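Local coordinates for RsbT co-antagonist protein RsbRA (Bacillus subtilis, PDB 2BNL) that is a stressosome protein that stimulates the RsbT kinase toward RsbS in vitro and regulates sigma-B activity in response to salt and heat stress, at residues E43-E48 with A71-Q76; K47-I52 with P122-I127; R94-M99 with T110-Q115. All blocks are in the same frame, centred on the assembly; numbering follows the deposited sequence.

Interaction 1: residues E43-E48 with A71-Q76; sequences ENISKE and ALRAVQ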
loop_
_atom_site.group_PDB
_atom_site.type_symbol
_atom_site.label_atom_id
_atom_site.label_comp_id
_atom_site.label_asym_id
_atom_site.label_seq_id
_atom_site.Cartn_x
_atom_site.Cartn_y
_atom_site.Cartn_z
ATOM N N GLU A 43 14.247 12.642 9.593
ATOM C CA GLU A 43 13.449 13.053 10.738
ATOM C C GLU A 43 12.253 13.968 10.355
ATOM O O GLU A 43 11.169 13.809 10.831
ATOM C CB GLU A 43 14.338 13.680 11.822
ATOM C CG GLU A 43 13.574 14.123 13.039
ATOM C CD GLU A 43 14.412 14.910 14.058
ATOM O OE1 GLU A 43 15.529 14.442 14.328
ATOM O OE2 GLU A 43 13.982 16.038 14.493
ATOM N N ASN A 44 12.509 14.899 9.483
ATOM C CA ASN A 44 11.517 15.843 9.041
ATOM C C ASN A 44 10.397 15.157 8.257
ATOM O O ASN A 44 9.255 15.535 8.338
ATOM C CB ASN A 44 12.146 16.957 8.217
ATOM C CG ASN A 44 12.875 17.973 9.030
ATOM O OD1 ASN A 44 13.017 17.886 10.239
ATOM N ND2 ASN A 44 13.444 18.912 8.332
ATOM N N ILE A 45 10.758 14.176 7.464
ATOM C CA ILE A 45 9.745 13.301 6.847
ATOM C C ILE A 45 8.868 12.537 7.836
ATOM O O ILE A 45 7.641 12.551 7.690
ATOM C CB ILE A 45 10.388 12.263 5.869
ATOM C CG1 ILE A 45 10.981 12.980 4.669
ATOM C CG2 ILE A 45 9.352 11.223 5.478
ATOM C CD1 ILE A 45 11.971 12.178 3.945
ATOM N N SER A 46 9.483 11.921 8.851
ATOM C CA SER A 46 8.737 11.228 9.885
ATOM C C SER A 46 7.842 12.170 10.627
ATOM O O SER A 46 6.742 11.779 10.963
ATOM C CB SER A 46 9.677 10.523 10.826
ATOM O OG SER A 46 10.551 9.794 9.970
ATOM N N LYS A 47 8.338 13.367 10.933
ATOM C CA LYS A 47 7.548 14.351 11.654
ATOM C C LYS A 47 6.360 14.850 10.806
ATOM O O LYS A 47 5.274 15.011 11.360
ATOM C CB LYS A 47 8.447 15.510 12.215
ATOM C CG LYS A 47 7.639 16.675 12.802
ATOM C CD LYS A 47 6.794 16.287 13.971
ATOM C CE LYS A 47 6.183 17.590 14.766
ATOM N NZ LYS A 47 4.888 17.240 15.384
ATOM N N GLU A 48 6.580 15.107 9.548
ATOM C CA GLU A 48 5.509 15.575 8.610
ATOM C C GLU A 48 4.483 14.466 8.527
ATOM O O GLU A 48 3.292 14.699 8.456
ATOM C CB GLU A 48 6.005 15.747 7.190
ATOM C CG GLU A 48 6.317 17.146 6.658
ATOM C CD GLU A 48 6.704 17.161 5.141
ATOM O OE1 GLU A 48 5.873 17.726 4.352
ATOM O OE2 GLU A 48 7.839 16.637 4.750
ATOM N N ALA A 71 4.203 14.570 -0.269
ATOM C CA ALA A 71 4.420 13.758 -1.479
ATOM C C ALA A 71 5.306 14.492 -2.462
ATOM O O ALA A 71 6.230 13.903 -3.056
ATOM C CB ALA A 71 3.072 13.401 -2.106
ATOM N N LEU A 72 5.039 15.767 -2.648
ATOM C CA LEU A 72 5.840 16.613 -3.501
ATOM C C LEU A 72 7.295 16.723 -3.085
ATOM O O LEU A 72 8.212 16.608 -3.890
ATOM C CB LEU A 72 5.225 18.011 -3.573
ATOM C CG LEU A 72 5.877 19.074 -4.437
ATOM C CD1 LEU A 72 6.003 18.677 -5.863
ATOM C CD2 LEU A 72 5.278 20.450 -4.294
ATOM N N ARG A 73 7.513 16.847 -1.780
ATOM C CA ARG A 73 8.883 16.873 -1.242
ATOM C C ARG A 73 9.558 15.551 -1.522
ATOM O O ARG A 73 10.749 15.521 -1.931
ATOM C CB ARG A 73 8.830 17.113 0.282
ATOM C CG ARG A 73 10.106 17.416 0.981
ATOM C CD ARG A 73 9.808 17.578 2.595
ATOM N NE ARG A 73 10.942 16.939 3.239
ATOM C CZ ARG A 73 11.172 16.708 4.566
ATOM N NH1 ARG A 73 10.222 17.016 5.531
ATOM N NH2 ARG A 73 12.394 16.111 4.891
ATOM N N ALA A 74 8.862 14.454 -1.268
ATOM C CA ALA A 74 9.407 13.141 -1.595
ATOM C C ALA A 74 9.937 12.974 -3.054
ATOM O O ALA A 74 11.069 12.511 -3.308
ATOM C CB ALA A 74 8.450 11.982 -1.196
ATOM N N VAL A 75 9.105 13.350 -3.989
ATOM C CA VAL A 75 9.490 13.468 -5.383
ATOM C C VAL A 75 10.713 14.333 -5.526
ATOM O O VAL A 75 11.691 13.869 -6.161
ATOM C CB VAL A 75 8.339 14.025 -6.234
ATOM C CG1 VAL A 75 8.841 14.291 -7.744
ATOM C CG2 VAL A 75 7.172 13.048 -6.192
ATOM N N GLN A 76 10.699 15.533 -4.955
ATOM C CA GLN A 76 11.744 16.523 -5.280
ATOM C C GLN A 76 13.111 16.125 -4.749
ATOM O O GLN A 76 14.106 16.479 -5.360
ATOM C CB GLN A 76 11.369 17.910 -4.856
ATOM C CG GLN A 76 10.132 18.294 -5.695
ATOM C CD GLN A 76 9.686 19.707 -5.528
ATOM O OE1 GLN A 76 9.004 20.278 -6.431
ATOM N NE2 GLN A 76 10.013 20.283 -4.412
#

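Interaction 2: residues K47-I52 with P122-I127; sequences KEYIDI and PINTEI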
loop_
_atom_site.group_PDB
_atom_site.type_symbol
_atom_site.label_atom_id
_atom_site.label_comp_id
_atom_site.label_asym_id
_atom_site.label_seq_id
_atom_site.Cartn_x
_atom_site.Cartn_y
_atom_site.Cartn_z
ATOM N N LYS A 47 8.338 13.367 10.933
ATOM C CA LYS A 47 7.548 14.351 11.654
ATOM C C LYS A 47 6.360 14.850 10.806
ATOM O O LYS A 47 5.274 15.011 11.360
ATOM C CB LYS A 47 8.447 15.510 12.215
ATOM C CG LYS A 47 7.639 16.675 12.802
ATOM C CD LYS A 47 6.794 16.287 13.971
ATOM C CE LYS A 47 6.183 17.590 14.766
ATOM N NZ LYS A 47 4.888 17.240 15.384
ATOM N N GLU A 48 6.580 15.107 9.548
ATOM C CA GLU A 48 5.509 15.575 8.610
ATOM C C GLU A 48 4.483 14.466 8.527
ATOM O O GLU A 48 3.292 14.699 8.456
ATOM C CB GLU A 48 6.005 15.747 7.190
ATOM C CG GLU A 48 6.317 17.146 6.658
ATOM C CD GLU A 48 6.704 17.161 5.141
ATOM O OE1 GLU A 48 5.873 17.726 4.352
ATOM O OE2 GLU A 48 7.839 16.637 4.750
ATOM N N TYR A 49 4.934 13.230 8.454
ATOM C CA TYR A 49 3.953 12.059 8.439
ATOM C C TYR A 49 3.135 11.889 9.699
ATOM O O TYR A 49 1.906 11.736 9.653
ATOM C CB TYR A 49 4.719 10.794 8.218
ATOM C CG TYR A 49 3.895 9.591 7.982
ATOM C CD1 TYR A 49 3.118 9.461 6.831
ATOM C CD2 TYR A 49 3.904 8.555 8.862
ATOM C CE1 TYR A 49 2.381 8.309 6.560
ATOM C CE2 TYR A 49 3.131 7.380 8.593
ATOM C CZ TYR A 49 2.388 7.279 7.432
ATOM O OH TYR A 49 1.721 6.106 7.185
ATOM N N ILE A 50 3.807 11.942 10.857
ATOM C CA ILE A 50 3.059 11.888 12.099
ATOM C C ILE A 50 1.977 13.036 12.183
ATOM O O ILE A 50 0.888 12.806 12.698
ATOM C CB ILE A 50 3.970 11.929 13.385
ATOM C CG1 ILE A 50 4.900 10.732 13.447
ATOM C CG2 ILE A 50 3.190 11.674 14.749
ATOM C CD1 ILE A 50 6.273 10.847 14.396
ATOM N N ASP A 51 2.340 14.230 11.765
ATOM C CA ASP A 51 1.452 15.395 11.781
ATOM C C ASP A 51 0.218 15.125 10.891
ATOM O O ASP A 51 -0.861 15.471 11.284
ATOM C CB ASP A 51 2.123 16.641 11.248
ATOM C CG ASP A 51 3.048 17.313 12.257
ATOM O OD1 ASP A 51 3.202 16.828 13.384
ATOM O OD2 ASP A 51 3.599 18.346 11.859
ATOM N N ILE A 52 0.421 14.466 9.761
ATOM C CA ILE A 52 -0.686 13.909 8.929
ATOM C C ILE A 52 -1.595 12.941 9.673
ATOM O O ILE A 52 -2.829 13.100 9.661
ATOM C CB ILE A 52 -0.205 13.308 7.602
ATOM C CG1 ILE A 52 0.357 14.413 6.681
ATOM C CG2 ILE A 52 -1.286 12.470 6.952
ATOM C CD1 ILE A 52 1.429 13.940 5.683
ATOM N N PRO A 122 -6.163 4.398 4.021
ATOM C CA PRO A 122 -6.591 5.601 3.217
ATOM C C PRO A 122 -5.608 6.818 3.189
ATOM O O PRO A 122 -5.530 7.567 2.222
ATOM C CB PRO A 122 -7.941 5.973 3.862
ATOM C CG PRO A 122 -7.942 5.376 5.234
ATOM C CD PRO A 122 -7.021 4.149 5.201
ATOM N N ILE A 123 -4.886 7.004 4.286
ATOM C CA ILE A 123 -3.818 8.009 4.334
ATOM C C ILE A 123 -2.713 7.687 3.372
ATOM O O ILE A 123 -2.333 8.482 2.507
ATOM C CB ILE A 123 -3.218 8.110 5.730
ATOM C CG1 ILE A 123 -4.254 8.511 6.730
ATOM C CG2 ILE A 123 -2.036 9.036 5.754
ATOM C CD1 ILE A 123 -3.864 8.359 8.308
ATOM N N ASN A 124 -2.207 6.452 3.470
ATOM C CA ASN A 124 -1.119 6.055 2.563
ATOM C C ASN A 124 -1.487 6.040 1.111
ATOM O O ASN A 124 -0.663 6.393 0.284
ATOM C CB ASN A 124 -0.522 4.643 2.948
ATOM C CG ASN A 124 0.133 4.657 4.320
ATOM O OD1 ASN A 124 0.497 5.752 4.826
ATOM N ND2 ASN A 124 0.273 3.492 4.920
ATOM N N THR A 125 -2.680 5.571 0.794
ATOM C CA THR A 125 -3.172 5.568 -0.632
ATOM C C THR A 125 -3.250 6.998 -1.182
ATOM O O THR A 125 -2.929 7.262 -2.314
ATOM C CB THR A 125 -4.496 4.851 -0.817
ATOM O OG1 THR A 125 -5.538 5.519 -0.096
ATOM C CG2 THR A 125 -4.396 3.388 -0.476
ATOM N N GLU A 126 -3.614 7.920 -0.336
ATOM C CA GLU A 126 -3.745 9.324 -0.730
ATOM C C GLU A 126 -2.327 9.897 -0.911
ATOM O O GLU A 126 -2.069 10.713 -1.771
ATOM C CB GLU A 126 -4.442 10.078 0.374
ATOM C CG GLU A 126 -4.892 11.454 -0.037
ATOM C CD GLU A 126 -5.816 11.421 -1.263
ATOM O OE1 GLU A 126 -6.642 10.501 -1.272
ATOM O OE2 GLU A 126 -5.594 12.216 -2.224
ATOM N N ILE A 127 -1.433 9.559 -0.024
ATOM C CA ILE A 127 -0.046 9.903 -0.281
ATOM C C ILE A 127 0.487 9.367 -1.627
ATOM O O ILE A 127 1.182 10.108 -2.404
ATOM C CB ILE A 127 0.899 9.538 0.932
ATOM C CG1 ILE A 127 0.573 10.322 2.191
ATOM C CG2 ILE A 127 2.404 9.670 0.525
ATOM C CD1 ILE A 127 1.214 9.780 3.442
HETATM O O HOH W 1 1.980 3.358 7.262
#

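Interaction 3: residues R94-M99 with T110-Q115; sequences RLYTKM and TELIWQ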
loop_
_atom_site.group_PDB
_atom_site.type_symbol
_atom_site.label_atom_id
_atom_site.label_comp_id
_atom_site.label_asym_id
_atom_site.label_seq_id
_atom_site.Cartn_x
_atom_site.Cartn_y
_atom_site.Cartn_z
ATOM N N ARG A 94 6.046 -1.669 11.998
ATOM C CA ARG A 94 6.789 -1.382 13.146
ATOM C C ARG A 94 5.976 -0.856 14.307
ATOM O O ARG A 94 6.258 -1.181 15.441
ATOM C CB ARG A 94 7.975 -0.511 12.780
ATOM C CG ARG A 94 9.010 -1.387 12.003
ATOM C CD ARG A 94 10.333 -0.707 11.673
ATOM N NE ARG A 94 10.990 -1.416 10.541
ATOM C CZ ARG A 94 12.283 -1.319 10.200
ATOM N NH1 ARG A 94 13.134 -0.589 10.922
ATOM N NH2 ARG A 94 12.737 -1.992 9.168
ATOM N N LEU A 95 4.931 -0.104 14.010
ATOM C CA LEU A 95 3.978 0.340 15.003
ATOM C C LEU A 95 3.190 -0.885 15.532
ATOM O O LEU A 95 2.935 -1.028 16.749
ATOM C CB LEU A 95 3.057 1.403 14.372
ATOM C CG LEU A 95 1.773 1.625 15.193
ATOM C CD1 LEU A 95 2.227 2.395 16.411
ATOM C CD2 LEU A 95 0.711 2.374 14.500
ATOM N N TYR A 96 2.821 -1.802 14.627
ATOM C CA TYR A 96 2.233 -3.032 15.056
ATOM C C TYR A 96 3.064 -3.770 16.135
ATOM O O TYR A 96 2.560 -4.141 17.182
ATOM C CB TYR A 96 1.905 -3.958 13.874
ATOM C CG TYR A 96 1.619 -5.353 14.342
ATOM C CD1 TYR A 96 0.359 -5.692 14.899
ATOM C CD2 TYR A 96 2.601 -6.332 14.275
ATOM C CE1 TYR A 96 0.106 -6.947 15.324
ATOM C CE2 TYR A 96 2.344 -7.617 14.734
ATOM C CZ TYR A 96 1.081 -7.901 15.226
ATOM O OH TYR A 96 0.826 -9.158 15.614
ATOM N N THR A 97 4.325 -3.959 15.882
ATOM C CA THR A 97 5.233 -4.669 16.850
ATOM C C THR A 97 5.182 -3.935 18.222
ATOM O O THR A 97 4.997 -4.583 19.245
ATOM C CB THR A 97 6.626 -4.685 16.277
ATOM O OG1 THR A 97 6.612 -5.340 15.008
ATOM C CG2 THR A 97 7.649 -5.432 17.176
ATOM N N LYS A 98 5.272 -2.581 18.217
ATOM C CA LYS A 98 5.156 -1.780 19.433
ATOM C C LYS A 98 3.854 -2.013 20.143
ATOM O O LYS A 98 3.835 -2.331 21.346
ATOM C CB LYS A 98 5.300 -0.248 19.221
ATOM C CG LYS A 98 6.630 0.253 18.714
ATOM C CD LYS A 98 7.804 -0.555 19.337
ATOM C CE LYS A 98 9.239 0.033 19.124
ATOM N NZ LYS A 98 10.149 -1.023 19.585
HETATM N N MSE A 99 2.762 -1.835 19.425
HETATM C CA MSE A 99 1.438 -1.973 20.023
HETATM C C MSE A 99 1.106 -3.386 20.466
HETATM O O MSE A 99 0.445 -3.601 21.488
HETATM C CB MSE A 99 0.371 -1.509 19.027
HETATM C CG MSE A 99 0.419 -0.033 18.845
HETATM SE SE MSE A 99 -1.152 0.626 17.815
HETATM C CE MSE A 99 -2.609 0.343 19.298
ATOM N N THR A 110 -4.848 -10.002 15.524
ATOM C CA THR A 110 -5.511 -9.865 14.256
ATOM C C THR A 110 -6.366 -8.579 14.261
ATOM O O THR A 110 -6.258 -7.765 13.364
ATOM C CB THR A 110 -6.270 -11.184 13.923
ATOM O OG1 THR A 110 -5.283 -12.203 13.762
ATOM C CG2 THR A 110 -7.048 -11.113 12.638
ATOM N N GLU A 111 -7.153 -8.383 15.289
ATOM C CA GLU A 111 -7.918 -7.150 15.354
ATOM C C GLU A 111 -7.082 -5.878 15.461
ATOM O O GLU A 111 -7.430 -4.912 14.827
ATOM C CB GLU A 111 -9.053 -7.251 16.426
ATOM C CG GLU A 111 -10.073 -8.451 15.940
ATOM C CD GLU A 111 -10.368 -8.521 14.348
ATOM O OE1 GLU A 111 -10.145 -9.605 13.682
ATOM O OE2 GLU A 111 -10.834 -7.467 13.782
ATOM N N LEU A 112 -5.974 -5.908 16.203
ATOM C CA LEU A 112 -4.999 -4.865 16.114
ATOM C C LEU A 112 -4.486 -4.544 14.706
ATOM O O LEU A 112 -4.378 -3.400 14.337
ATOM C CB LEU A 112 -3.824 -5.170 17.046
ATOM C CG LEU A 112 -2.706 -4.132 17.053
ATOM C CD1 LEU A 112 -3.224 -2.712 17.491
ATOM C CD2 LEU A 112 -1.570 -4.565 18.002
ATOM N N ILE A 113 -4.099 -5.542 13.921
ATOM C CA ILE A 113 -3.748 -5.320 12.561
ATOM C C ILE A 113 -4.854 -4.630 11.758
ATOM O O ILE A 113 -4.584 -3.737 10.967
ATOM C CB ILE A 113 -3.394 -6.668 11.878
ATOM C CG1 ILE A 113 -2.107 -7.233 12.494
ATOM C CG2 ILE A 113 -3.300 -6.511 10.311
ATOM C CD1 ILE A 113 -1.870 -8.661 12.088
ATOM N N TRP A 114 -6.079 -5.094 11.893
ATOM C CA TRP A 114 -7.168 -4.483 11.135
ATOM C C TRP A 114 -7.470 -3.029 11.573
ATOM O O TRP A 114 -7.896 -2.177 10.739
ATOM C CB TRP A 114 -8.389 -5.413 11.198
ATOM C CG TRP A 114 -8.159 -6.718 10.528
ATOM C CD1 TRP A 114 -8.418 -7.914 11.052
ATOM C CD2 TRP A 114 -7.636 -6.964 9.211
ATOM N NE1 TRP A 114 -8.041 -8.910 10.199
ATOM C CE2 TRP A 114 -7.546 -8.352 9.058
ATOM C CE3 TRP A 114 -7.181 -6.135 8.151
ATOM C CZ2 TRP A 114 -7.094 -8.941 7.899
ATOM C CZ3 TRP A 114 -6.743 -6.701 7.027
ATOM C CH2 TRP A 114 -6.700 -8.115 6.898
ATOM N N GLN A 115 -7.260 -2.749 12.850
ATOM C CA GLN A 115 -7.358 -1.388 13.384
ATOM C C GLN A 115 -6.317 -0.517 12.815
ATOM O O GLN A 115 -6.561 0.616 12.338
ATOM C CB GLN A 115 -7.211 -1.389 14.921
ATOM C CG GLN A 115 -8.434 -1.920 15.628
ATOM C CD GLN A 115 -8.190 -1.949 17.121
ATOM O OE1 GLN A 115 -7.067 -2.182 17.578
ATOM N NE2 GLN A 115 -9.200 -1.556 17.867
#

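Interaction 1: residues E43-E48 with A71-Q76
The ionic part of this contact is the salt bridge between Glu48 and Arg73, which spans two nearly antiparallel helices of the globin-like N-terminal domain. Arg73 NH1 donates to Glu48 OE2 at 2.5 Å, a length short enough that its exact value is doubtful. The carboxylate and guanidinium planes are almost parallel, yet they are stepped: NH1 stands 37° out of the carboxylate plane. The bond is also bent, with an N-H...O angle of 130°, so this is a single offset link and not the flat two-bonded pairing of an arginine with a carboxylate. Glu48 OE2 also lies 3.1 Å from Arg73 CD, beside the end of the aliphatic chain. With CG turned anti to the backbone N (chi1 -169°) and a bend at chi3, Arg73 spans the space between segments 43-48 and 71-76, whose axes approach to 11.6 Å.

The van der Waals part is made by the turn that precedes Glu48. Ile45 lays its CG1 over one face of the guanidinium, offset toward the rim and 3.4 Å from Arg73 NH2. The backbone CA and C of Asn44 stand at the edge of the group; its CB is 3.3 Å from Arg73 NH1, and its amide oxygen turns instead to Gln40. The charged group is thus bounded by aliphatic carbon on a face and by backbone atoms along an edge.

A weak further bond from Arg73 NH2 to the carbonyl of Val41 extends the grip toward the start of helix 39-54. Around it, Ser46 of that helix packs on Leu19 and Leu26 of helix 15-30, while Ala71, Leu72 and Val75 of helix 64-76 pack against the C-terminal part of helix 109-135.

Interaction 2: residues K47-I52 with P122-I127
Tyr49 reaches across to Asn124 and Ile127, joining helix 39-54 to helix 109-135 in the buried centre of this nonheme globin domain. The two side chains of the polar pair, Tyr49 and Asn124, run at about a right angle to each other, but their flat groups are nearly coplanar, with ring and amide planes 18° apart. Asn124 OD1 lies at the ring's edge, in its plane, and Tyr49 OH donates to it at 2.7 Å. The C=O...O angle of 127°, in the carbonyl plane, places the donor on a lone pair of the amide oxygen. The tyrosine's first torsion (chi1 -171°) turns CG away from the backbone N and helps the ring reach across to helix 109-135.

Ile127 approaches the same ring at its edge, also in plane, with CD1 3.6 Å from Tyr49 CE1. Outside the two segments Phe91 forms an edge-to-face pair with Tyr49, and Leu88 of helix 81-100 touches both Tyr49 and Asn124, so the polar pair sits among apolar groups.

One turn on, Ile52 and Ile123 pass each other in opposite directions and meet through their methyl branches, CG2 to CG2, at 3.7 Å. Here the backbones are nearest, with the CA atoms of Ile52 and Ile123 8.1 Å apart. Ile52 also packs on Ile67 and Leu70 of helix 64-76. On another side of helix 109-135, Thr125 and Glu126 bind Lys82 of the second subunit.

A water completes the polar cluster. It donates to Tyr49 OH at 2.8 Å and accepts from Asn124 ND2 at 2.9 Å, so the phenol oxygen both gives and receives a hydrogen bond and both ends of the amide are engaged.

Interaction 3: residues R94-M99 with T110-Q115
Leu112 packs on Tyr96 and Met99, its CD2 touching both and its CD1 Met99, and so links helix 81-100 to helix 109-135. The pair forms an antiparallel helical hairpin, consistent with the G and H helices that end a globin chain. The first shell is wholly apolar. Leu112 CD1 faces Met99, deposited as selenomethionine, and lies 3.6 Å from its CE. The other branch, CD2, is 3.8 Å from Tyr96 CD1 and equally close to the CB of Met99. With CB already pointing toward segment 94-99, the leucine's chi1 of -180° carries CG and the methyls on toward it. Replacing Leu112 by an alanine would probably open a gap beside Tyr96 and Met99 and leave the methionine's CE without its neighbour across the helix pair.

Next to it Ile113 meets the same ring through CG1. Both aliphatic groups come at the ring obliquely, neither squarely over it nor in its plane. The axes of the two segments approach to 10.5 Å, with their directions 138° apart, and the backbones come nearest at Tyr96 and Ile113, whose CA atoms are 6.9 Å apart.

Farther out, Ser109 and Ile116 touch Tyr96 from the same helix 109-135, and Phe10 of helix 5-13 packs on Met99. The hairpin is also a subunit interface: Tyr96 meets the ring of Trp114 of the second subunit, and Ile113 packs on Ile113 of that subunit. Between the two segments, the nearest approach to the tyrosine ring is that of Ile113 CG1, 3.6 Å from Tyr96 CE1.

How the interactions relate
Interactions 1 and 2 start from the same helix, 39-54, and their segments overlap at Lys47 and Glu48, of which Glu48 makes its contact in interaction 1; their centres lie 10 Å apart. They touch directly, with Ala71 CB 3.8 Å from Ile127 O, so helices 39-54, 64-76 and 109-135 meet in one continuous region. Interaction 3 uses helix 109-135 nearer its start, its centre 17 Å from that of interaction 2 and with about 8 Å between their nearest atoms. Interactions 1 and 3, 24 Å apart between centres, fall on opposite sides of the chain's centre. Interactions 2 and 3 also adjoin the second subunit, whereas interaction 1 does not. None is built round a cofactor, as suits a nonheme globin.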